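Local coordinates for SnoaL-like domain-containing protein (Kribbella flavida, PDB 4GB5), which is of unknown function but adopts a SnoaL-like fold of the NTF2 clan, a family whose cone-shaped domains commonly enclose a ligand-binding or catalytic pocket, at residues A71-H76 / W102-V107; R98-L103 / P112-V117; L116-Y121 / T140-E145. All coordinates share one frame; numbering follows the deposited sequence.

Interaction 1 (A71-H76 / W102-V107); sequences AFSATH and WLPAEV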
loop_
_atom_site.group_PDB
_atom_site.type_symbol
_atom_site.label_atom_id
_atom_site.label_comp_id
_atom_site.label_asym_id
_atom_site.label_seq_id
_atom_site.Cartn_x
_atom_site.Cartn_y
_atom_site.Cartn_z
ATOM N N ALA A 71 -16.516 15.930 7.398
ATOM C CA ALA A 71 -17.640 15.026 7.447
ATOM C C ALA A 71 -17.222 13.646 7.974
ATOM O O ALA A 71 -18.095 12.862 8.337
ATOM C CB ALA A 71 -18.214 14.871 6.087
ATOM N N PHE A 72 -15.920 13.346 7.986
ATOM C CA PHE A 72 -15.440 11.993 8.306
ATOM C C PHE A 72 -14.768 11.883 9.641
ATOM O O PHE A 72 -13.950 12.728 10.017
ATOM C CB PHE A 72 -14.458 11.551 7.219
ATOM C CG PHE A 72 -15.066 11.609 5.849
ATOM C CD1 PHE A 72 -16.172 10.870 5.572
ATOM C CD2 PHE A 72 -14.547 12.406 4.848
ATOM C CE1 PHE A 72 -16.785 10.907 4.343
ATOM C CE2 PHE A 72 -15.182 12.444 3.573
ATOM C CZ PHE A 72 -16.297 11.720 3.351
ATOM N N SER A 73 -15.070 10.807 10.366
ATOM C CA SER A 73 -14.357 10.542 11.592
ATOM C C SER A 73 -12.875 10.286 11.358
ATOM O O SER A 73 -12.004 10.644 12.205
ATOM C CB SER A 73 -14.935 9.325 12.262
ATOM O OG SER A 73 -16.225 9.620 12.682
ATOM N N ALA A 74 -12.582 9.607 10.256
ATOM C CA ALA A 74 -11.233 9.289 9.881
ATOM C C ALA A 74 -11.219 8.955 8.413
ATOM O O ALA A 74 -12.252 8.609 7.837
ATOM C CB ALA A 74 -10.705 8.107 10.672
ATOM N N THR A 75 -10.043 9.052 7.826
ATOM C CA THR A 75 -9.803 8.555 6.496
ATOM C C THR A 75 -8.470 7.829 6.459
ATOM O O THR A 75 -7.626 8.022 7.334
ATOM C CB THR A 75 -9.812 9.655 5.440
ATOM O OG1 THR A 75 -8.825 10.635 5.752
ATOM C CG2 THR A 75 -11.148 10.363 5.345
ATOM N N HIS A 76 -8.268 6.997 5.432
ATOM C CA HIS A 76 -6.982 6.381 5.185
ATOM C C HIS A 76 -6.782 6.245 3.680
ATOM O O HIS A 76 -7.571 5.607 2.984
ATOM C CB HIS A 76 -6.869 4.985 5.824
ATOM C CG HIS A 76 -5.473 4.438 5.831
ATOM N ND1 HIS A 76 -4.558 4.818 6.786
ATOM C CD2 HIS A 76 -4.841 3.584 5.009
ATOM C CE1 HIS A 76 -3.415 4.208 6.548
ATOM N NE2 HIS A 76 -3.557 3.464 5.476
ATOM N N TRP A 102 -14.558 7.079 6.764
ATOM C CA TRP A 102 -15.547 6.615 7.732
ATOM C C TRP A 102 -16.401 7.742 8.212
ATOM O O TRP A 102 -15.888 8.755 8.682
ATOM C CB TRP A 102 -14.850 5.941 8.895
ATOM C CG TRP A 102 -14.262 4.569 8.552
ATOM C CD1 TRP A 102 -14.934 3.383 8.536
ATOM C CD2 TRP A 102 -12.927 4.285 8.161
ATOM N NE1 TRP A 102 -14.080 2.384 8.160
ATOM C CE2 TRP A 102 -12.840 2.906 7.949
ATOM C CE3 TRP A 102 -11.779 5.062 7.994
ATOM C CZ2 TRP A 102 -11.667 2.297 7.559
ATOM C CZ3 TRP A 102 -10.607 4.434 7.631
ATOM C CH2 TRP A 102 -10.581 3.076 7.384
ATOM N N LEU A 103 -17.702 7.552 8.110
ATOM C CA LEU A 103 -18.668 8.508 8.640
ATOM C C LEU A 103 -18.883 8.244 10.113
ATOM O O LEU A 103 -18.861 7.106 10.558
ATOM C CB LEU A 103 -20.021 8.379 7.940
ATOM C CG LEU A 103 -20.074 8.935 6.519
ATOM C CD1 LEU A 103 -19.962 10.446 6.556
ATOM C CD2 LEU A 103 -18.964 8.383 5.618
ATOM N N PRO A 104 -19.139 9.300 10.875
ATOM C CA PRO A 104 -19.503 9.093 12.274
ATOM C C PRO A 104 -20.814 8.350 12.389
ATOM O O PRO A 104 -21.683 8.428 11.547
ATOM C CB PRO A 104 -19.630 10.514 12.824
ATOM C CG PRO A 104 -19.939 11.347 11.650
ATOM C CD PRO A 104 -19.255 10.707 10.459
ATOM N N ALA A 105 -20.967 7.637 13.490
ATOM C CA ALA A 105 -22.182 6.929 13.791
ATOM C C ALA A 105 -23.426 7.809 13.780
ATOM O O ALA A 105 -24.522 7.349 13.419
ATOM C CB ALA A 105 -22.035 6.211 15.160
ATOM N N GLU A 106 -23.276 9.062 14.188
ATOM C CA GLU A 106 -24.420 9.988 14.279
ATOM C C GLU A 106 -25.008 10.171 12.874
ATOM O O GLU A 106 -26.212 10.469 12.719
ATOM C CB GLU A 106 -23.966 11.349 14.865
ATOM C CG GLU A 106 -25.058 12.453 14.875
ATOM C CD GLU A 106 -24.532 13.843 15.271
ATOM O OE1 GLU A 106 -23.295 14.016 15.467
ATOM O OE2 GLU A 106 -25.370 14.778 15.378
ATOM N N VAL A 107 -24.178 9.999 11.851
ATOM C CA VAL A 107 -24.622 10.158 10.447
ATOM C C VAL A 107 -24.937 8.805 9.784
ATOM O O VAL A 107 -25.923 8.654 9.065
ATOM C CB VAL A 107 -23.555 10.935 9.648
ATOM C CG1 VAL A 107 -23.829 10.898 8.148
ATOM C CG2 VAL A 107 -23.506 12.373 10.163
#
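Ser-73 and Ala-74 hold Trp-102 by its backbone, one at each end of the residue. The amide of Ser-73 donates to Trp-102 O at 2.8 Å, a bond bent to 134° at the hydrogen, while Trp-102 N returns an almost straight one to Ala-74 O at 3.0 Å. Both polar backbone atoms of the tryptophan are thus satisfied by neighbouring residues of 71-76. Two other polar groups of that segment look away from 102-107: Phe-72 O accepts from Lys-27 NZ, and the hydroxyl of Thr-75 is bonded to Asp-25. Ser-73 OG does come close, resting 3.3 Å from Pro-104 CA and alongside the proline ring, but Pro-104 N has no hydrogen to offer it, so the approach is van der Waals only. Ala-71 O likewise lies against carbon, 3.2 Å from Pro-104 CD.

The apolar part is built on two edges. Phe-72 and Leu-103 run side by side in the same direction, and the methyl CD2 of Leu-103 sits in the plane of the phenyl ring, 3.6 Å from CE1. Trp-102, with CG anti to its carbonyl carbon (chi1 -72°), lays its six-membered ring along the start of strand 74-87: CE3 is 4.2 Å from Ala-74 CB, and CZ3 reaches the backbone between Thr-75 and His-76. The indole NE1 makes a weak hydrogen bond to Glu-145 of the second subunit, whose Tyr-143 stacks on the ring. Beyond Leu-103 the chain turns away, with Pro-104 as N-cap of the short helix 105-108. The arrangement is the open end of an antiparallel beta hairpin, strands 74-87 and 90-102, at the edge, within this chain, of the curved sheet of an NTF2-like domain.

Interaction 2 (R98-L103 / P112-V117); sequences RAEHWL and PDRWLV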
loop_
_atom_site.group_PDB
_atom_site.type_symbol
_atom_site.label_atom_id
_atom_site.label_comp_id
_atom_site.label_asym_id
_atom_site.label_seq_id
_atom_site.Cartn_x
_atom_site.Cartn_y
_atom_site.Cartn_z
ATOM N N ARG A 98 -6.120 3.571 -2.768
ATOM C CA ARG A 98 -7.267 3.026 -2.055
ATOM C C ARG A 98 -7.598 3.970 -0.918
ATOM O O ARG A 98 -6.797 4.093 0.034
ATOM C CB ARG A 98 -6.930 1.631 -1.544
ATOM C CG ARG A 98 -8.125 0.947 -0.844
ATOM C CD ARG A 98 -7.804 -0.498 -0.486
ATOM N NE ARG A 98 -8.984 -1.218 -0.130
ATOM C CZ ARG A 98 -9.634 -1.140 1.020
ATOM N NH1 ARG A 98 -9.185 -0.368 2.000
ATOM N NH2 ARG A 98 -10.695 -1.870 1.212
ATOM N N ALA A 99 -8.750 4.650 -0.997
ATOM C CA ALA A 99 -9.073 5.712 -0.024
ATOM C C ALA A 99 -10.333 5.293 0.719
ATOM O O ALA A 99 -11.385 5.124 0.105
ATOM C CB ALA A 99 -9.295 7.025 -0.707
ATOM N N GLU A 100 -10.210 5.148 2.023
ATOM C CA GLU A 100 -11.303 4.807 2.923
ATOM C C GLU A 100 -11.728 6.055 3.676
ATOM O O GLU A 100 -10.874 6.791 4.159
ATOM C CB GLU A 100 -10.867 3.777 3.947
ATOM C CG GLU A 100 -10.583 2.430 3.353
ATOM C CD GLU A 100 -9.769 1.567 4.290
ATOM O OE1 GLU A 100 -8.590 1.922 4.588
ATOM O OE2 GLU A 100 -10.306 0.546 4.741
ATOM N N HIS A 101 -13.045 6.247 3.837
ATOM C CA HIS A 101 -13.568 7.414 4.554
ATOM C C HIS A 101 -14.705 6.911 5.456
ATOM O O HIS A 101 -15.710 6.353 4.957
ATOM C CB HIS A 101 -14.167 8.443 3.600
ATOM C CG HIS A 101 -13.350 8.736 2.384
ATOM N ND1 HIS A 101 -13.277 7.877 1.306
ATOM C CD2 HIS A 101 -12.648 9.839 2.023
ATOM C CE1 HIS A 101 -12.532 8.408 0.357
ATOM N NE2 HIS A 101 -12.117 9.591 0.776
ATOM N N TRP A 102 -14.558 7.079 6.764
ATOM C CA TRP A 102 -15.547 6.615 7.732
ATOM C C TRP A 102 -16.401 7.742 8.212
ATOM O O TRP A 102 -15.888 8.755 8.682
ATOM C CB TRP A 102 -14.850 5.941 8.895
ATOM C CG TRP A 102 -14.262 4.569 8.552
ATOM C CD1 TRP A 102 -14.934 3.383 8.536
ATOM C CD2 TRP A 102 -12.927 4.285 8.161
ATOM N NE1 TRP A 102 -14.080 2.384 8.160
ATOM C CE2 TRP A 102 -12.840 2.906 7.949
ATOM C CE3 TRP A 102 -11.779 5.062 7.994
ATOM C CZ2 TRP A 102 -11.667 2.297 7.559
ATOM C CZ3 TRP A 102 -10.607 4.434 7.631
ATOM C CH2 TRP A 102 -10.581 3.076 7.384
ATOM N N LEU A 103 -17.702 7.552 8.110
ATOM C CA LEU A 103 -18.668 8.508 8.640
ATOM C C LEU A 103 -18.883 8.244 10.113
ATOM O O LEU A 103 -18.861 7.106 10.558
ATOM C CB LEU A 103 -20.021 8.379 7.940
ATOM C CG LEU A 103 -20.074 8.935 6.519
ATOM C CD1 LEU A 103 -19.962 10.446 6.556
ATOM C CD2 LEU A 103 -18.964 8.383 5.618
ATOM N N PRO A 112 -24.352 1.355 6.376
ATOM C CA PRO A 112 -22.922 1.347 6.072
ATOM C C PRO A 112 -22.281 2.636 6.521
ATOM O O PRO A 112 -22.919 3.681 6.533
ATOM C CB PRO A 112 -22.891 1.198 4.553
ATOM C CG PRO A 112 -24.177 1.705 4.084
ATOM C CD PRO A 112 -25.180 1.419 5.160
ATOM N N ASP A 113 -21.006 2.570 6.876
ATOM C CA ASP A 113 -20.345 3.764 7.340
ATOM C C ASP A 113 -19.050 4.067 6.632
ATOM O O ASP A 113 -18.412 5.042 6.956
ATOM C CB ASP A 113 -20.123 3.732 8.841
ATOM C CG ASP A 113 -19.092 2.730 9.279
ATOM O OD1 ASP A 113 -18.606 1.964 8.443
ATOM O OD2 ASP A 113 -18.821 2.727 10.510
ATOM N N ARG A 114 -18.684 3.284 5.633
ATOM C CA ARG A 114 -17.382 3.494 5.004
ATOM C C ARG A 114 -17.515 3.681 3.508
ATOM O O ARG A 114 -18.014 2.798 2.791
ATOM C CB ARG A 114 -16.410 2.348 5.294
ATOM C CG ARG A 114 -14.965 2.578 4.858
ATOM C CD ARG A 114 -14.769 2.158 3.449
ATOM N NE ARG A 114 -14.636 0.715 3.274
ATOM C CZ ARG A 114 -15.416 -0.077 2.542
ATOM N NH1 ARG A 114 -16.560 0.341 2.004
ATOM N NH2 ARG A 114 -15.106 -1.372 2.430
ATOM N N TRP A 115 -17.098 4.854 3.039
ATOM C CA TRP A 115 -17.055 5.178 1.627
ATOM C C TRP A 115 -15.660 4.804 1.133
ATOM O O TRP A 115 -14.653 5.332 1.590
ATOM C CB TRP A 115 -17.291 6.693 1.416
ATOM C CG TRP A 115 -17.100 7.165 0.019
ATOM C CD1 TRP A 115 -17.414 6.500 -1.174
ATOM C CD2 TRP A 115 -16.568 8.438 -0.376
ATOM N NE1 TRP A 115 -17.091 7.308 -2.251
ATOM C CE2 TRP A 115 -16.554 8.480 -1.773
ATOM C CE3 TRP A 115 -16.065 9.529 0.331
ATOM C CZ2 TRP A 115 -16.089 9.588 -2.469
ATOM C CZ3 TRP A 115 -15.593 10.598 -0.360
ATOM C CH2 TRP A 115 -15.637 10.642 -1.752
ATOM N N LEU A 116 -15.634 3.895 0.173
ATOM C CA LEU A 116 -14.390 3.422 -0.438
ATOM C C LEU A 116 -14.262 3.909 -1.851
ATOM O O LEU A 116 -15.200 3.766 -2.645
ATOM C CB LEU A 116 -14.368 1.878 -0.473
ATOM C CG LEU A 116 -13.049 1.288 -0.977
ATOM C CD1 LEU A 116 -11.890 1.549 -0.075
ATOM C CD2 LEU A 116 -13.286 -0.223 -1.185
ATOM N N VAL A 117 -13.103 4.496 -2.159
ATOM C CA VAL A 117 -12.753 4.813 -3.540
ATOM C C VAL A 117 -11.470 4.098 -3.858
ATOM O O VAL A 117 -10.489 4.269 -3.133
ATOM C CB VAL A 117 -12.503 6.309 -3.718
ATOM C CG1 VAL A 117 -12.048 6.599 -5.159
ATOM C CG2 VAL A 117 -13.748 7.057 -3.380
HETATM O O HOH W 1 -12.665 -0.470 4.998
#
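His-101 lies flat against Trp-115, the two rings pointing the same way from paired positions. Their planes are 25° apart and the imidazole centroid is 4.2 Å from that of the six-membered ring, a face-to-face stack offset so that Trp-115 CE3 sits over the rim of the imidazole. Different first torsions bring this about: His-101 places CG beside its backbone N (chi1 -45°), whereas Trp-115 sends its own CG anti to N (chi1 173°). The histidine is pinned as well as stacked. Its ND1 donates 2.9 Å to Trp-115 O, with that oxygen in the imidazole plane but the donor well above the carbonyl plane; His-101 N reaches the same oxygen from the other face, so one carbonyl takes two bonds. Trp-115 NE1 is held by Gln-144.

These residues belong to the antiparallel ladder of strands 90-102 and 114-128 in the curved sheet of the NTF2-like fold. His-101/Trp-115 and Ala-99/Val-117 are its hydrogen-bonded pairs, and Leu-103 N extends the pairing to Asp-113 O.

On the face bearing Glu-100 and Arg-114, the arginine's first torsion, anti to N, sets CG over the five-membered ring of Trp-102 in a CH-pi contact, 3.7 Å from the centroid; the chain then bends at chi2 and chi3. Arg-114 NE and Glu-100 OE2 are too far apart to bond directly, and a water joins them, while NH1 forms a salt bridge with Glu-145 of its own chain. Arg-98 instead runs extended from CG to NE and lays its guanidinium under Leu-116 CD1, which is centred over that plane 3.7 Å from CZ. Its NH2 is salt-bridged to Glu-100 of the third subunit. Glu-100 OE2 makes a salt bridge with Arg-98 NH1 at 3.1 Å and another with Arg-98 of the second subunit.

Interaction 3 (L116-Y121 / T140-E145); sequences LVVGFY and TASYQE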
loop_
_atom_site.group_PDB
_atom_site.type_symbol
_atom_site.label_atom_id
_atom_site.label_comp_id
_atom_site.label_asym_id
_atom_site.label_seq_id
_atom_site.Cartn_x
_atom_site.Cartn_y
_atom_site.Cartn_z
ATOM N N LEU A 116 -15.634 3.895 0.173
ATOM C CA LEU A 116 -14.390 3.422 -0.438
ATOM C C LEU A 116 -14.262 3.909 -1.851
ATOM O O LEU A 116 -15.200 3.766 -2.645
ATOM C CB LEU A 116 -14.368 1.878 -0.473
ATOM C CG LEU A 116 -13.049 1.288 -0.977
ATOM C CD1 LEU A 116 -11.890 1.549 -0.075
ATOM C CD2 LEU A 116 -13.286 -0.223 -1.185
ATOM N N VAL A 117 -13.103 4.496 -2.159
ATOM C CA VAL A 117 -12.753 4.813 -3.540
ATOM C C VAL A 117 -11.470 4.098 -3.858
ATOM O O VAL A 117 -10.489 4.269 -3.133
ATOM C CB VAL A 117 -12.503 6.309 -3.718
ATOM C CG1 VAL A 117 -12.048 6.599 -5.159
ATOM C CG2 VAL A 117 -13.748 7.057 -3.380
ATOM N N VAL A 118 -11.461 3.307 -4.936
ATOM C CA VAL A 118 -10.225 2.735 -5.462
ATOM C C VAL A 118 -10.021 3.257 -6.868
ATOM O O VAL A 118 -10.988 3.522 -7.583
ATOM C CB VAL A 118 -10.188 1.192 -5.442
ATOM C CG1 VAL A 118 -9.991 0.657 -3.990
ATOM C CG2 VAL A 118 -11.379 0.632 -6.071
ATOM N N GLY A 119 -8.769 3.354 -7.287
ATOM C CA GLY A 119 -8.478 3.818 -8.630
ATOM C C GLY A 119 -7.066 4.344 -8.666
ATOM O O GLY A 119 -6.155 3.745 -8.084
ATOM N N PHE A 120 -6.891 5.432 -9.412
ATOM C CA PHE A 120 -5.550 5.877 -9.792
ATOM C C PHE A 120 -5.401 7.375 -9.687
ATOM O O PHE A 120 -6.335 8.125 -9.924
ATOM C CB PHE A 120 -5.279 5.479 -11.233
ATOM C CG PHE A 120 -5.669 4.087 -11.549
ATOM C CD1 PHE A 120 -6.934 3.788 -12.032
ATOM C CD2 PHE A 120 -4.778 3.068 -11.296
ATOM C CE1 PHE A 120 -7.323 2.488 -12.271
ATOM C CE2 PHE A 120 -5.156 1.749 -11.525
ATOM C CZ PHE A 120 -6.437 1.460 -12.019
ATOM N N TYR A 121 -4.191 7.799 -9.340
ATOM C CA TYR A 121 -3.767 9.168 -9.539
ATOM C C TYR A 121 -2.968 9.217 -10.816
ATOM O O TYR A 121 -2.156 8.318 -11.086
ATOM C CB TYR A 121 -2.886 9.683 -8.387
ATOM C CG TYR A 121 -3.655 9.889 -7.112
ATOM C CD1 TYR A 121 -4.724 10.780 -7.049
ATOM C CD2 TYR A 121 -3.311 9.208 -5.955
ATOM C CE1 TYR A 121 -5.431 10.951 -5.872
ATOM C CE2 TYR A 121 -3.994 9.400 -4.803
ATOM C CZ TYR A 121 -5.055 10.219 -4.754
ATOM O OH TYR A 121 -5.756 10.396 -3.554
ATOM N N THR A 140 -8.876 9.085 -10.955
ATOM C CA THR A 140 -9.781 8.273 -11.783
ATOM C C THR A 140 -10.219 7.059 -10.947
ATOM O O THR A 140 -9.400 6.214 -10.592
ATOM C CB THR A 140 -9.067 7.831 -13.063
ATOM O OG1 THR A 140 -8.669 8.962 -13.850
ATOM C CG2 THR A 140 -10.020 6.987 -13.932
ATOM N N ALA A 141 -11.503 6.953 -10.623
ATOM C CA ALA A 141 -11.990 5.839 -9.828
ATOM C C ALA A 141 -12.258 4.609 -10.686
ATOM O O ALA A 141 -12.893 4.735 -11.749
ATOM C CB ALA A 141 -13.260 6.209 -9.106
ATOM N N SER A 142 -11.768 3.457 -10.256
ATOM C CA SER A 142 -12.148 2.216 -10.874
ATOM C C SER A 142 -13.415 1.638 -10.235
ATOM O O SER A 142 -14.171 0.935 -10.896
ATOM C CB SER A 142 -10.982 1.243 -10.773
ATOM O OG SER A 142 -10.694 1.058 -9.438
ATOM N N TYR A 143 -13.651 1.971 -8.968
ATOM C CA TYR A 143 -14.754 1.417 -8.210
ATOM C C TYR A 143 -14.986 2.290 -6.981
ATOM O O TYR A 143 -14.054 2.882 -6.439
ATOM C CB TYR A 143 -14.407 -0.011 -7.766
ATOM C CG TYR A 143 -15.576 -0.812 -7.303
ATOM C CD1 TYR A 143 -16.443 -1.371 -8.233
ATOM C CD2 TYR A 143 -15.791 -1.029 -5.979
ATOM C CE1 TYR A 143 -17.536 -2.143 -7.830
ATOM C CE2 TYR A 143 -16.913 -1.789 -5.554
ATOM C CZ TYR A 143 -17.749 -2.327 -6.474
ATOM O OH TYR A 143 -18.826 -3.101 -6.083
ATOM N N GLN A 144 -16.246 2.374 -6.559
ATOM C CA GLN A 144 -16.579 2.977 -5.289
ATOM C C GLN A 144 -17.580 2.116 -4.560
ATOM O O GLN A 144 -18.463 1.511 -5.177
ATOM C CB GLN A 144 -17.207 4.349 -5.468
ATOM C CG GLN A 144 -16.337 5.383 -6.185
ATOM C CD GLN A 144 -16.969 6.754 -6.159
ATOM O OE1 GLN A 144 -17.204 7.339 -5.092
ATOM N NE2 GLN A 144 -17.249 7.276 -7.333
ATOM N N GLU A 145 -17.459 2.095 -3.250
ATOM C CA GLU A 145 -18.456 1.475 -2.379
ATOM C C GLU A 145 -19.071 2.517 -1.461
ATOM O O GLU A 145 -18.377 3.319 -0.855
ATOM C CB GLU A 145 -17.803 0.380 -1.564
ATOM C CG GLU A 145 -18.649 -0.760 -1.146
ATOM C CD GLU A 145 -17.760 -1.892 -0.671
ATOM O OE1 GLU A 145 -17.357 -1.819 0.483
ATOM O OE2 GLU A 145 -17.485 -2.842 -1.455
#
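A classic beta bulge interrupts the hairpin of strands 114-128 and 131-145, part of the curved sheet of this NTF2-like domain. Ser-142 and Tyr-143 together face Val-118, and Val-118 O collects the surplus: Ser-142 N donates to it at 2.8 Å, Tyr-143 N only weakly at 3.4 Å. Val-118 N meanwhile binds Tyr-143 O almost straight. On either side of the bulge regular antiparallel pairing resumes, Leu-116 with Glu-145 and Phe-120 with Thr-140.

Gly-119 sits where the register slips, at phi/psi 158/-141°. Its CA comes within 3.2 Å of Thr-140 O, the bare glycine letting the two strands draw close at this point.

In Val-118, with CG1 anti to the carbonyl carbon (chi1 -74°), CG2 falls between the backbone N and the carbonyl carbon, which brings this second methyl 3.5 Å from Tyr-143 CB. The tyrosine ring leads away from there toward the third subunit, so the strand corner also serves the trimer interface. On the face carrying Val-117 and Gln-144, the two side chains run alongside each other, Val-117 CG2 lying 4.2 Å from Gln-144 CG, while the other methyl of Val-117, CG1, meets Ala-141 CB at 4.1 Å. Farther along, Phe-120 CE1 lies 4.1 Å from Ser-142 CB.

Following the chain, residues 71-76 enter strand 74-87, and interaction 1 closes the hairpin it forms with strand 90-102. Before that loop is complete, interaction 2 opens at 98-103; it shares Trp-102 and Leu-103 with interaction 1 and closes over the short helix 105-108 at 112-117. Interaction 3 starts on the last residues of that segment, Leu-116 and Val-117, and closes the hairpin to strand 131-145. The loops therefore overlap end to end in a chain, with interactions 1 and 3 in series and not touching. Together they tie four consecutive strands, 74-87, 90-102, 114-128 and 131-145, across one sheet. Packing of Arg-98 CG on Val-118 CG1 also joins interactions 2 and 3.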